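PDB 4C25: L-fuculose phosphate aldolase from Streptococcus pneumoniae, which belongs to the class II aldolase and adducin family and holds a zinc ion beside a bound 1,3-dihydroxyacetonephosphate. Local coordinates for residues A[129-134]-A[155-160]. Sequence-based numbering, arbitrary orientation.
With ZN (zinc ion), chain B.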
loop_
_atom_site.group_PDB
_atom_site.type_symbol
_atom_site.label_atom_id
_atom_site.label_comp_id
_atom_site.label_asym_id
_atom_site.label_seq_id
_atom_site.Cartn_x
_atom_site.Cartn_y
_atom_site.Cartn_z
ATOM N N ARG A 129 -25.614 -2.187 -0.665
ATOM C CA ARG A 129 -26.132 -3.531 -0.659
ATOM C C ARG A 129 -25.230 -4.491 -1.432
ATOM O O ARG A 129 -24.454 -4.101 -2.341
ATOM C CB ARG A 129 -27.529 -3.545 -1.278
ATOM C CG ARG A 129 -28.593 -2.769 -0.504
ATOM C CD ARG A 129 -30.000 -3.231 -0.908
ATOM N NE ARG A 129 -31.004 -2.171 -0.737
ATOM C CZ ARG A 129 -31.277 -1.242 -1.658
ATOM N NH1 ARG A 129 -30.627 -1.222 -2.819
ATOM N NH2 ARG A 129 -32.180 -0.314 -1.418
ATOM N N VAL A 130 -25.361 -5.765 -1.120
ATOM C CA VAL A 130 -24.666 -6.760 -1.948
ATOM C C VAL A 130 -25.668 -7.540 -2.832
ATOM O O VAL A 130 -26.618 -8.169 -2.319
ATOM C CB VAL A 130 -23.726 -7.641 -1.091
ATOM C CG1 VAL A 130 -24.520 -8.428 -0.056
ATOM C CG2 VAL A 130 -22.896 -8.570 -1.964
ATOM N N ALA A 131 -25.499 -7.440 -4.159
ATOM C CA ALA A 131 -26.311 -8.234 -5.101
ATOM C C ALA A 131 -26.165 -9.725 -4.820
ATOM O O ALA A 131 -25.161 -10.149 -4.263
ATOM C CB ALA A 131 -25.932 -7.940 -6.561
ATOM N N GLU A 132 -27.190 -10.493 -5.192
ATOM C CA GLU A 132 -27.168 -11.954 -5.150
ATOM C C GLU A 132 -26.190 -12.463 -6.202
ATOM O O GLU A 132 -26.040 -11.816 -7.286
ATOM C CB GLU A 132 -28.564 -12.499 -5.447
ATOM C CG GLU A 132 -29.624 -12.062 -4.443
ATOM C CD GLU A 132 -30.906 -12.884 -4.527
ATOM O OE1 GLU A 132 -31.603 -12.823 -5.571
ATOM O OE2 GLU A 132 -31.217 -13.594 -3.541
ATOM N N TYR A 133 -25.544 -13.606 -5.915
ATOM C CA TYR A 133 -24.469 -14.101 -6.806
ATOM C C TYR A 133 -24.960 -14.492 -8.201
ATOM O O TYR A 133 -25.995 -15.127 -8.351
ATOM C CB TYR A 133 -23.597 -15.235 -6.196
ATOM C CG TYR A 133 -22.589 -15.766 -7.229
ATOM C CD1 TYR A 133 -21.413 -15.080 -7.480
ATOM C CD2 TYR A 133 -22.865 -16.899 -8.004
ATOM C CE1 TYR A 133 -20.516 -15.492 -8.455
ATOM C CE2 TYR A 133 -21.964 -17.330 -8.978
ATOM C CZ TYR A 133 -20.795 -16.615 -9.208
ATOM O OH TYR A 133 -19.857 -17.019 -10.158
ATOM N N ALA A 134 -24.202 -14.106 -9.224
ATOM C CA ALA A 134 -24.391 -14.679 -10.549
ATOM C C ALA A 134 -23.108 -14.574 -11.319
ATOM O O ALA A 134 -22.344 -13.625 -11.094
ATOM C CB ALA A 134 -25.520 -13.986 -11.298
ATOM N N VAL A 155 -23.461 -0.732 -5.740
ATOM C CA VAL A 155 -23.836 -2.062 -5.250
ATOM C C VAL A 155 -22.605 -2.964 -5.288
ATOM O O VAL A 155 -21.688 -2.783 -6.131
ATOM C CB VAL A 155 -25.033 -2.641 -6.068
ATOM C CG1 VAL A 155 -24.644 -2.908 -7.506
ATOM C CG2 VAL A 155 -25.603 -3.896 -5.428
ATOM N N LEU A 156 -22.556 -3.905 -4.354
ATOM C CA LEU A 156 -21.478 -4.889 -4.346
ATOM C C LEU A 156 -21.935 -6.150 -5.131
ATOM O O LEU A 156 -23.099 -6.590 -5.035
ATOM C CB LEU A 156 -21.039 -5.229 -2.901
ATOM C CG LEU A 156 -20.538 -4.177 -1.874
ATOM C CD1 LEU A 156 -20.154 -4.810 -0.543
ATOM C CD2 LEU A 156 -19.338 -3.390 -2.384
ATOM N N LEU A 157 -21.025 -6.719 -5.916
ATOM C CA LEU A 157 -21.332 -7.921 -6.706
ATOM C C LEU A 157 -20.642 -9.075 -6.004
ATOM O O LEU A 157 -19.383 -9.123 -5.940
ATOM C CB LEU A 157 -20.845 -7.786 -8.154
ATOM C CG LEU A 157 -21.188 -6.460 -8.888
ATOM C CD1 LEU A 157 -20.473 -6.330 -10.232
ATOM C CD2 LEU A 157 -22.686 -6.274 -9.063
ATOM N N ALA A 158 -21.476 -9.962 -5.445
ATOM C CA ALA A 158 -21.062 -11.082 -4.618
ATOM C C ALA A 158 -19.889 -11.784 -5.261
ATOM O O ALA A 158 -19.910 -12.060 -6.443
ATOM C CB ALA A 158 -22.230 -12.061 -4.428
ATOM N N ASN A 159 -18.845 -12.024 -4.478
ATOM C CA ASN A 159 -17.653 -12.748 -4.934
ATOM C C ASN A 159 -17.060 -12.184 -6.193
ATOM O O ASN A 159 -16.466 -12.951 -6.936
ATOM C CB ASN A 159 -17.930 -14.241 -5.127
ATOM C CG ASN A 159 -18.553 -14.878 -3.895
ATOM O OD1 ASN A 159 -17.852 -15.418 -3.022
ATOM N ND2 ASN A 159 -19.846 -14.762 -3.781
ATOM N N HIS A 160 -17.159 -10.862 -6.409
ATOM C CA HIS A 160 -16.807 -10.298 -7.724
ATOM C C HIS A 160 -16.211 -8.886 -7.711
ATOM O O HIS A 160 -15.077 -8.662 -8.153
ATOM C CB HIS A 160 -18.070 -10.285 -8.606
ATOM C CG HIS A 160 -17.821 -9.852 -10.011
ATOM N ND1 HIS A 160 -18.658 -10.201 -11.047
ATOM C CD2 HIS A 160 -16.807 -9.139 -10.567
ATOM C CE1 HIS A 160 -18.168 -9.710 -12.183
ATOM N NE2 HIS A 160 -17.052 -9.054 -11.916
HETATM ZN ZN ZN B . -15.975 -7.892 -13.201
HETATM O O HOH W 1 -23.778 -10.038 -7.825
HETATM O O HOH W 2 -20.088 -12.286 -10.650
HETATM O O HOH W 3 -21.753 -11.795 -8.641
#
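Between Ala158 and the turn that follows Ala131, water takes over from strand pairing: one molecule donates to Glu132 O and weakly accepts from Ala158 N, and a second donates to both Ala134 O and Ala158 O. A third donates to Ala134 O and accepts the N-H of His160 ND1, with 2.6 Å from ND1 to the water oxygen. Water thus continues, where the two segments diverge, a pairing that begins as parallel sheet. There Leu156 is bonded through both its backbone N and its backbone O: its N gives an almost straight bond (176°) to Arg129 O, and its O takes Ala131 N at 2.7 Å, with Val130 CA close by. Val130, whose CG2 lies anti to the backbone N (chi1 62° for CG1), lays that methyl against Leu156 CB at 3.9 Å. Beyond the strands, Ala158 CB touches both Ala131 O and Tyr133 CB, and Ala158 O meets the edge of the Tyr133 ring in plane, 3.5 Å from CD1. Tyr133 OH is hydrogen-bonded to Glu202 of the second subunit. Strands 129-131 and 154-157, with helix 139-148 between them, form a beta-alpha-beta unit at one margin of this chain's sheet. His98, His100 and Gly30 complete the protein side of the zinc site. ND1 of His160 gives its N-H to water while NE2 binds zinc; the carbonyl of Ala134, through this water, probably helps fix the rotation of the imidazole.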